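Local coordinates for Afp3 (Serratia entomophila, PDB 6RBN), which forms part of the sheath around the inner tube of the anti-feeding prophage and probably takes part in contraction of this injection system, at residues A28-V33 with L273-Y278; A175-H180 with A202-Y207; G182-A187 with P348-F353. One frame throughout, in Å; residues are numbered along the deposited sequence.

Contact 1. Residues A28-V33 with L273-Y278; sequences AVPLFV and LIAGVY
Ala28 and Tyr278 have the nearest CA atoms, 6.3 Å apart. Pro30 and Ala275 follow at 6.8 Å between CA atoms. Residues 28-30 are loop, and the strand starts at Leu31. Residues 273-278 are turns of helix 271-284. As the first segment runs forward, its nearest partners on the helix step back from Tyr278 to Ala275.

The contact is apolar, and no hydrogen bond crosses it. Ala275 is its hub. Its methyl meets the Phe32 ring obliquely, with CB 3.9 Å from CZ of Phe32. The same methyl meets Pro30, CB to CB, at 4.3 Å. Phe32 reaches the helix because its CG lies opposite the carbonyl carbon and beside the backbone N (chi1 -62°), which swings the far end of the ring toward Ala275. Pro30 also packs on that ring within its own segment. Its CB sits 3.9 Å above one ring face of Phe32, offset toward the rim. At the other end, Ala28 CB touches Tyr278 CB at 4.1 Å. The Tyr278 ring then leads away, and its OH is hydrogen-bonded to Tyr207 OH.

All five touching residues are buried. The contact packs a helix from the subtilisin-like region of the sheath family on strand 31-34 of a small mixed sheet, and on the loop before it. Tyr118 of helix 111-120 lies against Pro30 and Ala275, and its ring meets Phe32 edge-to-face. Strand 31-34 runs parallel to strand 127-130. Leu186 of strand 185-188 packs on Ala275 and Tyr278, so this side of the helix meets residues of both sheets.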
ATOM      1  N   ALA D  28      28.567 -53.120   5.717  1.00 84.69           N
ATOM      2  CA  ALA D  28      28.973 -54.526   5.758  1.00 84.69           C
ATOM      3  C   ALA D  28      29.708 -54.824   4.454  1.00 84.69           C
ATOM      4  O   ALA D  28      29.095 -55.234   3.466  1.00 84.69           O
ATOM      5  CB  ALA D  28      27.776 -55.441   5.955  1.00 84.69           C
ATOM      6  N   VAL D  29      31.016 -54.607   4.457  1.00 81.57           N
ATOM      7  CA  VAL D  29      31.880 -54.923   3.330  1.00 81.57           C
ATOM      8  C   VAL D  29      32.950 -55.892   3.818  1.00 81.57           C
ATOM      9  O   VAL D  29      33.909 -55.494   4.482  1.00 81.57           O
ATOM     10  CB  VAL D  29      32.511 -53.656   2.724  1.00 81.57           C
ATOM     11  CG1 VAL D  29      33.404 -54.014   1.557  1.00 81.57           C
ATOM     12  CG2 VAL D  29      31.444 -52.669   2.289  1.00 81.57           C
ATOM     13  N   PRO D  30      32.812 -57.181   3.525  1.00 78.69           N
ATOM     14  CA  PRO D  30      33.703 -58.187   4.101  1.00 78.69           C
ATOM     15  C   PRO D  30      34.941 -58.465   3.251  1.00 78.69           C
ATOM     16  O   PRO D  30      35.063 -58.019   2.112  1.00 78.69           O
ATOM     17  CB  PRO D  30      32.806 -59.427   4.165  1.00 78.69           C
ATOM     18  CG  PRO D  30      31.876 -59.244   3.040  1.00 78.69           C
ATOM     19  CD  PRO D  30      31.619 -57.788   2.917  1.00 78.69           C
ATOM     20  N   LEU D  31      35.862 -59.231   3.842  1.00 80.12           N
ATOM     21  CA  LEU D  31      37.107 -59.655   3.194  1.00 80.12           C
ATOM     22  C   LEU D  31      37.255 -61.165   3.373  1.00 80.12           C
ATOM     23  O   LEU D  31      37.858 -61.639   4.339  1.00 80.12           O
ATOM     24  CB  LEU D  31      38.307 -58.907   3.762  1.00 80.12           C
ATOM     25  CG  LEU D  31      39.674 -59.281   3.174  1.00 80.12           C
ATOM     26  CD1 LEU D  31      39.775 -58.935   1.716  1.00 80.12           C
ATOM     27  CD2 LEU D  31      40.780 -58.650   3.961  1.00 80.12           C
ATOM     28  N   PHE D  32      36.728 -61.933   2.431  1.00 80.38           N
ATOM     29  CA  PHE D  32      36.746 -63.383   2.562  1.00 80.38           C
ATOM     30  C   PHE D  32      38.137 -63.916   2.244  1.00 80.38           C
ATOM     31  O   PHE D  32      38.605 -63.813   1.106  1.00 80.38           O
ATOM     32  CB  PHE D  32      35.702 -64.013   1.651  1.00 80.38           C
ATOM     33  CG  PHE D  32      34.304 -63.612   1.978  1.00 80.38           C
ATOM     34  CD1 PHE D  32      33.674 -64.113   3.099  1.00 80.38           C
ATOM     35  CD2 PHE D  32      33.611 -62.747   1.160  1.00 80.38           C
ATOM     36  CE1 PHE D  32      32.390 -63.748   3.408  1.00 80.38           C
ATOM     37  CE2 PHE D  32      32.324 -62.390   1.460  1.00 80.38           C
ATOM     38  CZ  PHE D  32      31.716 -62.887   2.588  1.00 80.38           C
ATOM     39  N   VAL D  33      38.793 -64.482   3.249  1.00 83.18           N
ATOM     40  CA  VAL D  33      40.099 -65.108   3.092  1.00 83.18           C
ATOM     41  C   VAL D  33      39.850 -66.606   2.968  1.00 83.18           C
ATOM     42  O   VAL D  33      39.563 -67.286   3.956  1.00 83.18           O
ATOM     43  CB  VAL D  33      41.031 -64.781   4.260  1.00 83.18           C
ATOM     44  CG1 VAL D  33      42.357 -65.493   4.093  1.00 83.18           C
ATOM     45  CG2 VAL D  33      41.239 -63.287   4.364  1.00 83.18           C
ATOM     46  N   LEU D 273      27.703 -66.790   5.215  1.00 76.60           N
ATOM     47  CA  LEU D 273      26.271 -66.520   5.189  1.00 76.60           C
ATOM     48  C   LEU D 273      25.907 -65.393   6.144  1.00 76.60           C
ATOM     49  O   LEU D 273      25.022 -64.585   5.850  1.00 76.60           O
ATOM     50  CB  LEU D 273      25.484 -67.784   5.535  1.00 76.60           C
ATOM     51  CG  LEU D 273      25.274 -68.883   4.490  1.00 76.60           C
ATOM     52  CD1 LEU D 273      26.504 -69.752   4.297  1.00 76.60           C
ATOM     53  CD2 LEU D 273      24.078 -69.728   4.872  1.00 76.60           C
ATOM     54  N   ILE D 274      26.571 -65.332   7.302  1.00 74.78           N
ATOM     55  CA  ILE D 274      26.261 -64.303   8.290  1.00 74.78           C
ATOM     56  C   ILE D 274      26.760 -62.941   7.816  1.00 74.78           C
ATOM     57  O   ILE D 274      26.157 -61.902   8.106  1.00 74.78           O
ATOM     58  CB  ILE D 274      26.838 -64.699   9.663  1.00 74.78           C
ATOM     59  CG1 ILE D 274      26.266 -66.043  10.104  1.00 74.78           C
ATOM     60  CG2 ILE D 274      26.493 -63.689  10.728  1.00 74.78           C
ATOM     61  CD1 ILE D 274      24.767 -66.060  10.237  1.00 74.78           C
ATOM     62  N   ALA D 275      27.843 -62.929   7.034  1.00 75.67           N
ATOM     63  CA  ALA D 275      28.285 -61.688   6.403  1.00 75.67           C
ATOM     64  C   ALA D 275      27.277 -61.209   5.368  1.00 75.67           C
ATOM     65  O   ALA D 275      27.182 -60.009   5.092  1.00 75.67           O
ATOM     66  CB  ALA D 275      29.657 -61.881   5.764  1.00 75.67           C
ATOM     67  N   GLY D 276      26.516 -62.135   4.785  1.00 76.70           N
ATOM     68  CA  GLY D 276      25.427 -61.742   3.913  1.00 76.70           C
ATOM     69  C   GLY D 276      24.261 -61.135   4.668  1.00 76.70           C
ATOM     70  O   GLY D 276      23.693 -60.130   4.240  1.00 76.70           O
ATOM     71  N   VAL D 277      23.897 -61.723   5.812  1.00 74.38           N
ATOM     72  CA  VAL D 277      22.688 -61.273   6.496  1.00 74.38           C
ATOM     73  C   VAL D 277      22.944 -60.005   7.295  1.00 74.38           C
ATOM     74  O   VAL D 277      21.999 -59.380   7.788  1.00 74.38           O
ATOM     75  CB  VAL D 277      22.107 -62.381   7.396  1.00 74.38           C
ATOM     76  CG1 VAL D 277      21.915 -63.660   6.609  1.00 74.38           C
ATOM     77  CG2 VAL D 277      22.954 -62.586   8.629  1.00 74.38           C
ATOM     78  N   TYR D 278      24.208 -59.610   7.464  1.00 75.62           N
ATOM     79  CA  TYR D 278      24.473 -58.285   8.013  1.00 75.62           C
ATOM     80  C   TYR D 278      24.117 -57.208   7.001  1.00 75.62           C
ATOM     81  O   TYR D 278      23.535 -56.180   7.354  1.00 75.62           O
ATOM     82  CB  TYR D 278      25.929 -58.127   8.445  1.00 75.62           C
ATOM     83  CG  TYR D 278      26.323 -58.817   9.729  1.00 75.62           C
ATOM     84  CD1 TYR D 278      25.419 -59.575  10.455  1.00 75.62           C
ATOM     85  CD2 TYR D 278      27.583 -58.621  10.268  1.00 75.62           C
ATOM     86  CE1 TYR D 278      25.792 -60.187  11.635  1.00 75.62           C
ATOM     87  CE2 TYR D 278      27.952 -59.209  11.451  1.00 75.62           C
ATOM     88  CZ  TYR D 278      27.053 -59.988  12.131  1.00 75.62           C
ATOM     89  OH  TYR D 278      27.420 -60.581  13.312  1.00 75.62           O
TER

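Contact 2. Residues A175-H180 with A202-Y207; sequences ASLDQH and AQVAVY
Leu177, in the loop between helix 163-172 and strand 185-188, faces Gln203 at the entrance to strand 204-207, with CA atoms 6.4 Å apart.

Leu177 carries its whole side of the contact. Its CB lies 4.2 Å from CB of Gln203. Its CD1 continues on to Val204 and meets CG2 there at 3.8 Å. Two torsions explain this reach. CG stands beside the backbone N and opposite the carbonyl carbon (chi1 -66°), and CD1 extends away from CA (chi2 174°). The Leu177 and Val204 side chains cross at about a right angle, and one methyl of each does the touching.

Gln203 uses the aliphatic part of its chain here. Its CG comes 3.4 Å from the carbonyl O of Leu177, a van der Waals approach with no hydrogen bond. The chain then bends at chi2 (-62°) and carries the amide off to other partners. NE2 points to Tyr183 O, probably as a hydrogen bond, though the modelled distance is too short to weigh. It also makes a weak bond to Asp354 OD2.

Leu185, in the neighbouring parallel strand 185-188, packs on both Leu177 and Val204. Leu177 so packs beside the strand pair. Farther along the loop, Gln179 and His180 are exposed and pack on residues of Afp2 subunits.

All three touching residues are buried, and none makes a polar bond across the contact. The loop rests here on van der Waals contacts, partly between apolar groups. The amide of Gln203 is turned away from Leu177, probably toward the backbone of Tyr183.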
ATOM      1  N   ALA D 175      45.652 -58.727  16.018  1.00 90.27           N
ATOM      2  CA  ALA D 175      46.328 -57.505  16.431  1.00 90.27           C
ATOM      3  C   ALA D 175      45.724 -56.268  15.786  1.00 90.27           C
ATOM      4  O   ALA D 175      45.961 -55.152  16.261  1.00 90.27           O
ATOM      5  CB  ALA D 175      47.816 -57.589  16.098  1.00 90.27           C
ATOM      6  N   SER D 176      44.965 -56.433  14.707  1.00 90.06           N
ATOM      7  CA  SER D 176      44.363 -55.295  14.027  1.00 90.06           C
ATOM      8  C   SER D 176      42.968 -54.965  14.537  1.00 90.06           C
ATOM      9  O   SER D 176      42.386 -53.972  14.093  1.00 90.06           O
ATOM     10  CB  SER D 176      44.306 -55.551  12.522  1.00 90.06           C
ATOM     11  OG  SER D 176      43.417 -56.610  12.227  1.00 90.06           O
ATOM     12  N   LEU D 177      42.419 -55.766  15.449  1.00 88.62           N
ATOM     13  CA  LEU D 177      41.069 -55.529  15.936  1.00 88.62           C
ATOM     14  C   LEU D 177      41.017 -54.526  17.078  1.00 88.62           C
ATOM     15  O   LEU D 177      39.994 -53.860  17.251  1.00 88.62           O
ATOM     16  CB  LEU D 177      40.434 -56.845  16.384  1.00 88.62           C
ATOM     17  CG  LEU D 177      40.176 -57.855  15.269  1.00 88.62           C
ATOM     18  CD1 LEU D 177      39.678 -59.162  15.846  1.00 88.62           C
ATOM     19  CD2 LEU D 177      39.187 -57.300  14.267  1.00 88.62           C
ATOM     20  N   ASP D 178      42.087 -54.406  17.860  1.00 91.54           N
ATOM     21  CA  ASP D 178      42.130 -53.468  18.974  1.00 91.54           C
ATOM     22  C   ASP D 178      42.865 -52.176  18.636  1.00 91.54           C
ATOM     23  O   ASP D 178      43.413 -51.534  19.536  1.00 91.54           O
ATOM     24  CB  ASP D 178      42.757 -54.137  20.200  1.00 91.54           C
ATOM     25  CG  ASP D 178      44.124 -54.733  19.915  1.00 91.54           C
ATOM     26  OD1 ASP D 178      44.554 -54.732  18.746  1.00 91.54           O
ATOM     27  OD2 ASP D 178      44.772 -55.209  20.869  1.00 91.54           O
ATOM     28  N   GLN D 179      42.889 -51.784  17.362  1.00 89.73           N
ATOM     29  CA  GLN D 179      43.593 -50.588  16.922  1.00 89.73           C
ATOM     30  C   GLN D 179      42.642 -49.493  16.451  1.00 89.73           C
ATOM     31  O   GLN D 179      43.057 -48.613  15.688  1.00 89.73           O
ATOM     32  CB  GLN D 179      44.588 -50.940  15.819  1.00 89.73           C
ATOM     33  CG  GLN D 179      45.740 -51.796  16.301  1.00 89.73           C
ATOM     34  CD  GLN D 179      46.691 -52.172  15.189  1.00 89.73           C
ATOM     35  OE1 GLN D 179      46.453 -51.868  14.024  1.00 89.73           O
ATOM     36  NE2 GLN D 179      47.783 -52.836  15.543  1.00 89.73           N
ATOM     37  N   HIS D 180      41.373 -49.557  16.876  1.00 87.30           N
ATOM     38  CA  HIS D 180      40.346 -48.530  16.645  1.00 87.30           C
ATOM     39  C   HIS D 180      40.073 -48.292  15.161  1.00 87.30           C
ATOM     40  O   HIS D 180      39.654 -47.202  14.766  1.00 87.30           O
ATOM     41  CB  HIS D 180      40.697 -47.209  17.337  1.00 87.30           C
ATOM     42  CG  HIS D 180      40.778 -47.310  18.828  1.00 87.30           C
ATOM     43  ND1 HIS D 180      39.661 -47.404  19.627  1.00 87.30           N
ATOM     44  CD2 HIS D 180      41.842 -47.323  19.664  1.00 87.30           C
ATOM     45  CE1 HIS D 180      40.034 -47.475  20.893  1.00 87.30           C
ATOM     46  NE2 HIS D 180      41.353 -47.428  20.941  1.00 87.30           N
ATOM     47  N   ALA D 202      35.675 -57.019  21.939  1.00 79.30           N
ATOM     48  CA  ALA D 202      34.323 -56.661  21.538  1.00 79.30           C
ATOM     49  C   ALA D 202      34.131 -56.613  20.030  1.00 79.30           C
ATOM     50  O   ALA D 202      33.024 -56.323  19.577  1.00 79.30           O
ATOM     51  CB  ALA D 202      33.937 -55.308  22.138  1.00 79.30           C
ATOM     52  N   GLN D 203      35.165 -56.897  19.246  1.00 78.01           N
ATOM     53  CA  GLN D 203      35.097 -56.819  17.798  1.00 78.01           C
ATOM     54  C   GLN D 203      34.844 -58.171  17.147  1.00 78.01           C
ATOM     55  O   GLN D 203      34.987 -58.295  15.930  1.00 78.01           O
ATOM     56  CB  GLN D 203      36.397 -56.234  17.247  1.00 78.01           C
ATOM     57  CG  GLN D 203      36.759 -54.855  17.762  1.00 78.01           C
ATOM     58  CD  GLN D 203      35.739 -53.804  17.406  1.00 78.01           C
ATOM     59  OE1 GLN D 203      35.072 -53.257  18.277  1.00 78.01           O
ATOM     60  NE2 GLN D 203      35.604 -53.521  16.120  1.00 78.01           N
ATOM     61  N   VAL D 204      34.495 -59.194  17.926  1.00 77.90           N
ATOM     62  CA  VAL D 204      34.442 -60.569  17.446  1.00 77.90           C
ATOM     63  C   VAL D 204      33.069 -61.150  17.751  1.00 77.90           C
ATOM     64  O   VAL D 204      32.573 -61.025  18.875  1.00 77.90           O
ATOM     65  CB  VAL D 204      35.553 -61.431  18.081  1.00 77.90           C
ATOM     66  CG1 VAL D 204      35.423 -62.888  17.684  1.00 77.90           C
ATOM     67  CG2 VAL D 204      36.903 -60.923  17.660  1.00 77.90           C
ATOM     68  N   ALA D 205      32.452 -61.768  16.745  1.00 75.91           N
ATOM     69  CA  ALA D 205      31.213 -62.519  16.903  1.00 75.91           C
ATOM     70  C   ALA D 205      31.430 -63.927  16.372  1.00 75.91           C
ATOM     71  O   ALA D 205      31.684 -64.109  15.177  1.00 75.91           O
ATOM     72  CB  ALA D 205      30.063 -61.839  16.163  1.00 75.91           C
ATOM     73  N   VAL D 206      31.326 -64.913  17.251  1.00 77.67           N
ATOM     74  CA  VAL D 206      31.527 -66.317  16.908  1.00 77.67           C
ATOM     75  C   VAL D 206      30.174 -66.901  16.522  1.00 77.67           C
ATOM     76  O   VAL D 206      29.139 -66.453  17.014  1.00 77.67           O
ATOM     77  CB  VAL D 206      32.182 -67.051  18.099  1.00 77.67           C
ATOM     78  CG1 VAL D 206      32.504 -68.503  17.791  1.00 77.67           C
ATOM     79  CG2 VAL D 206      33.429 -66.312  18.547  1.00 77.67           C
ATOM     80  N   TYR D 207      30.161 -67.857  15.589  1.00 75.72           N
ATOM     81  CA  TYR D 207      28.933 -68.526  15.152  1.00 75.72           C
ATOM     82  C   TYR D 207      29.218 -70.017  15.046  1.00 75.72           C
ATOM     83  O   TYR D 207      30.027 -70.435  14.214  1.00 75.72           O
ATOM     84  CB  TYR D 207      28.440 -67.959  13.823  1.00 75.72           C
ATOM     85  CG  TYR D 207      27.908 -66.554  13.944  1.00 75.72           C
ATOM     86  CD1 TYR D 207      26.588 -66.317  14.302  1.00 75.72           C
ATOM     87  CD2 TYR D 207      28.733 -65.458  13.739  1.00 75.72           C
ATOM     88  CE1 TYR D 207      26.103 -65.034  14.425  1.00 75.72           C
ATOM     89  CE2 TYR D 207      28.257 -64.172  13.868  1.00 75.72           C
ATOM     90  CZ  TYR D 207      26.941 -63.966  14.214  1.00 75.72           C
ATOM     91  OH  TYR D 207      26.462 -62.686  14.336  1.00 75.72           O
TER

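Contact 3. Residues G182-A187 with P348-F353; sequences GYFLLA and PVRRLF
With chi1 at -168°, the Phe184 side chain extends away from its backbone N, and the ring is brought to Arg350 and Arg351 on helix 347-364. Arg350 likewise has CG opposite its backbone N (chi1 173°), which sets CG by the ring. Bends at chi2 and chi3 then take its guanidinium away.

The main touch is a CH-pi contact. CD of Arg351 stands over one face of the Phe184 ring, 4.3 Å from the ring centroid and only 12° off the normal. CG of Arg350 approaches CE1 of Phe184 obliquely at 4.2 Å. Both arginines thus meet the ring through methylene groups.

The contact joins residues leading into strand 185-188, part of a two-stranded parallel sheet, to a helix in the C-terminal sheath family region. Tyr278 of helix 271-284 packs on both Phe184 and Arg351.

The guanidinium groups go to acids. Arg351 NH2 forms a salt bridge to Asp282 OD2. Arg350 NH2 bridges Asp354 OD1 and also Glu14 OE2 of a neighbouring Afp2 subunit, while Trp344 makes a cation-pi contact with Arg350.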
ATOM      1  N   GLY D 182      37.901 -50.113  13.323  1.00 84.19           N
ATOM      2  CA  GLY D 182      36.518 -50.393  13.012  1.00 84.19           C
ATOM      3  C   GLY D 182      36.247 -51.725  12.356  1.00 84.19           C
ATOM      4  O   GLY D 182      35.156 -51.907  11.807  1.00 84.19           O
ATOM      5  N   TYR D 183      37.192 -52.659  12.389  1.00 82.39           N
ATOM      6  CA  TYR D 183      36.931 -53.962  11.805  1.00 82.39           C
ATOM      7  C   TYR D 183      36.100 -54.807  12.760  1.00 82.39           C
ATOM      8  O   TYR D 183      36.004 -54.525  13.955  1.00 82.39           O
ATOM      9  CB  TYR D 183      38.229 -54.693  11.470  1.00 82.39           C
ATOM     10  CG  TYR D 183      39.105 -53.954  10.498  1.00 82.39           C
ATOM     11  CD1 TYR D 183      38.704 -53.762   9.187  1.00 82.39           C
ATOM     12  CD2 TYR D 183      40.358 -53.497  10.876  1.00 82.39           C
ATOM     13  CE1 TYR D 183      39.505 -53.091   8.290  1.00 82.39           C
ATOM     14  CE2 TYR D 183      41.170 -52.836   9.982  1.00 82.39           C
ATOM     15  CZ  TYR D 183      40.736 -52.633   8.694  1.00 82.39           C
ATOM     16  OH  TYR D 183      41.542 -51.971   7.801  1.00 82.39           O
ATOM     17  N   PHE D 184      35.498 -55.860  12.218  1.00 76.28           N
ATOM     18  CA  PHE D 184      34.648 -56.732  13.020  1.00 76.28           C
ATOM     19  C   PHE D 184      34.828 -58.149  12.500  1.00 76.28           C
ATOM     20  O   PHE D 184      34.440 -58.448  11.370  1.00 76.28           O
ATOM     21  CB  PHE D 184      33.190 -56.292  12.942  1.00 76.28           C
ATOM     22  CG  PHE D 184      32.302 -56.951  13.952  1.00 76.28           C
ATOM     23  CD1 PHE D 184      32.297 -56.520  15.266  1.00 76.28           C
ATOM     24  CD2 PHE D 184      31.470 -57.993  13.590  1.00 76.28           C
ATOM     25  CE1 PHE D 184      31.479 -57.111  16.202  1.00 76.28           C
ATOM     26  CE2 PHE D 184      30.651 -58.592  14.524  1.00 76.28           C
ATOM     27  CZ  PHE D 184      30.658 -58.148  15.832  1.00 76.28           C
ATOM     28  N   LEU D 185      35.421 -59.013  13.316  1.00 77.45           N
ATOM     29  CA  LEU D 185      35.704 -60.385  12.920  1.00 77.45           C
ATOM     30  C   LEU D 185      34.492 -61.273  13.155  1.00 77.45           C
ATOM     31  O   LEU D 185      33.833 -61.181  14.194  1.00 77.45           O
ATOM     32  CB  LEU D 185      36.905 -60.920  13.697  1.00 77.45           C
ATOM     33  CG  LEU D 185      37.371 -62.354  13.446  1.00 77.45           C
ATOM     34  CD1 LEU D 185      37.820 -62.541  12.022  1.00 77.45           C
ATOM     35  CD2 LEU D 185      38.491 -62.701  14.395  1.00 77.45           C
ATOM     36  N   LEU D 186      34.200 -62.131  12.185  1.00 76.63           N
ATOM     37  CA  LEU D 186      33.143 -63.131  12.302  1.00 76.63           C
ATOM     38  C   LEU D 186      33.813 -64.500  12.372  1.00 76.63           C
ATOM     39  O   LEU D 186      34.027 -65.158  11.353  1.00 76.63           O
ATOM     40  CB  LEU D 186      32.167 -63.049  11.142  1.00 76.63           C
ATOM     41  CG  LEU D 186      31.334 -61.778  11.050  1.00 76.63           C
ATOM     42  CD1 LEU D 186      30.474 -61.796   9.807  1.00 76.63           C
ATOM     43  CD2 LEU D 186      30.488 -61.642  12.290  1.00 76.63           C
ATOM     44  N   ALA D 187      34.138 -64.925  13.585  1.00 79.45           N
ATOM     45  CA  ALA D 187      34.807 -66.196  13.793  1.00 79.45           C
ATOM     46  C   ALA D 187      33.792 -67.332  13.828  1.00 79.45           C
ATOM     47  O   ALA D 187      32.579 -67.121  13.828  1.00 79.45           O
ATOM     48  CB  ALA D 187      35.624 -66.165  15.083  1.00 79.45           C
ATOM     49  N   PRO D 348      24.526 -55.294  17.917  1.00 71.73           N
ATOM     50  CA  PRO D 348      24.048 -54.031  17.318  1.00 71.73           C
ATOM     51  C   PRO D 348      24.464 -52.778  18.069  1.00 71.73           C
ATOM     52  O   PRO D 348      24.477 -51.695  17.478  1.00 71.73           O
ATOM     53  CB  PRO D 348      22.528 -54.197  17.323  1.00 71.73           C
ATOM     54  CG  PRO D 348      22.260 -55.081  18.420  1.00 71.73           C
ATOM     55  CD  PRO D 348      23.364 -56.067  18.408  1.00 71.73           C
ATOM     56  N   VAL D 349      24.801 -52.888  19.352  1.00 71.90           N
ATOM     57  CA  VAL D 349      25.340 -51.739  20.070  1.00 71.90           C
ATOM     58  C   VAL D 349      26.779 -51.486  19.644  1.00 71.90           C
ATOM     59  O   VAL D 349      27.205 -50.335  19.489  1.00 71.90           O
ATOM     60  CB  VAL D 349      25.214 -51.965  21.586  1.00 71.90           C
ATOM     61  CG1 VAL D 349      25.787 -50.797  22.367  1.00 71.90           C
ATOM     62  CG2 VAL D 349      23.768 -52.199  21.958  1.00 71.90           C
ATOM     63  N   ARG D 350      27.540 -52.554  19.407  1.00 73.26           N
ATOM     64  CA  ARG D 350      28.938 -52.410  19.025  1.00 73.26           C
ATOM     65  C   ARG D 350      29.086 -51.894  17.599  1.00 73.26           C
ATOM     66  O   ARG D 350      29.898 -51.000  17.343  1.00 73.26           O
ATOM     67  CB  ARG D 350      29.652 -53.749  19.186  1.00 73.26           C
ATOM     68  CG  ARG D 350      31.076 -53.800  18.673  1.00 73.26           C
ATOM     69  CD  ARG D 350      32.055 -53.032  19.542  1.00 73.26           C
ATOM     70  NE  ARG D 350      32.248 -51.660  19.092  1.00 73.26           N
ATOM     71  CZ  ARG D 350      32.983 -50.760  19.732  1.00 73.26           C
ATOM     72  NH1 ARG D 350      33.609 -51.088  20.853  1.00 73.26           N
ATOM     73  NH2 ARG D 350      33.101 -49.533  19.249  1.00 73.26           N
ATOM     74  N   ARG D 351      28.312 -52.435  16.660  1.00 73.30           N
ATOM     75  CA  ARG D 351      28.423 -52.009  15.272  1.00 73.30           C
ATOM     76  C   ARG D 351      27.727 -50.686  14.991  1.00 73.30           C
ATOM     77  O   ARG D 351      27.938 -50.118  13.918  1.00 73.30           O
ATOM     78  CB  ARG D 351      27.875 -53.083  14.332  1.00 73.30           C
ATOM     79  CG  ARG D 351      28.729 -54.331  14.278  1.00 73.30           C
ATOM     80  CD  ARG D 351      28.175 -55.357  13.310  1.00 73.30           C
ATOM     81  NE  ARG D 351      28.247 -54.908  11.925  1.00 73.30           N
ATOM     82  CZ  ARG D 351      27.185 -54.643  11.173  1.00 73.30           C
ATOM     83  NH1 ARG D 351      25.968 -54.791  11.669  1.00 73.30           N
ATOM     84  NH2 ARG D 351      27.343 -54.238   9.920  1.00 73.30           N
ATOM     85  N   LEU D 352      26.895 -50.190  15.908  1.00 71.13           N
ATOM     86  CA  LEU D 352      26.395 -48.828  15.783  1.00 71.13           C
ATOM     87  C   LEU D 352      27.506 -47.822  16.040  1.00 71.13           C
ATOM     88  O   LEU D 352      27.671 -46.856  15.287  1.00 71.13           O
ATOM     89  CB  LEU D 352      25.237 -48.592  16.747  1.00 71.13           C
ATOM     90  CG  LEU D 352      24.648 -47.184  16.760  1.00 71.13           C
ATOM     91  CD1 LEU D 352      24.029 -46.844  15.425  1.00 71.13           C
ATOM     92  CD2 LEU D 352      23.637 -47.053  17.875  1.00 71.13           C
ATOM     93  N   PHE D 353      28.278 -48.036  17.106  1.00 71.76           N
ATOM     94  CA  PHE D 353      29.415 -47.178  17.404  1.00 71.76           C
ATOM     95  C   PHE D 353      30.533 -47.309  16.381  1.00 71.76           C
ATOM     96  O   PHE D 353      31.216 -46.323  16.108  1.00 71.76           O
ATOM     97  CB  PHE D 353      29.942 -47.475  18.805  1.00 71.76           C
ATOM     98  CG  PHE D 353      29.155 -46.817  19.897  1.00 71.76           C
ATOM     99  CD1 PHE D 353      29.510 -45.561  20.352  1.00 71.76           C
ATOM    100  CD2 PHE D 353      28.039 -47.425  20.434  1.00 71.76           C
ATOM    101  CE1 PHE D 353      28.785 -44.945  21.348  1.00 71.76           C
ATOM    102  CE2 PHE D 353      27.307 -46.808  21.427  1.00 71.76           C
ATOM    103  CZ  PHE D 353      27.682 -45.567  21.882  1.00 71.76           C
TER

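In the fold
Contacts 2 and 3 lie closest, with centres about 7 Å apart, and they share the parallel strand pair 185-188 and 204-207. The backbone bond from Leu185 N to Gln203 O, 2.7 Å, joins them directly. Contact 1 lies about 12 Å from contact 3 and about 15 Å from contact 2, centre to centre. Helix 271-284 connects it to both. Tyr278 OH is 3.4 Å from Leu186 CD2, and Ile274 CG2 is 3.5 Å from Tyr207 CZ. Tyr278 CD2 lies 4.1 Å from Arg351 CZ, a further tie to contact 3. Along the chain, contact 2 falls between the two segments of contact 1, whereas contact 3 crosses each of the others.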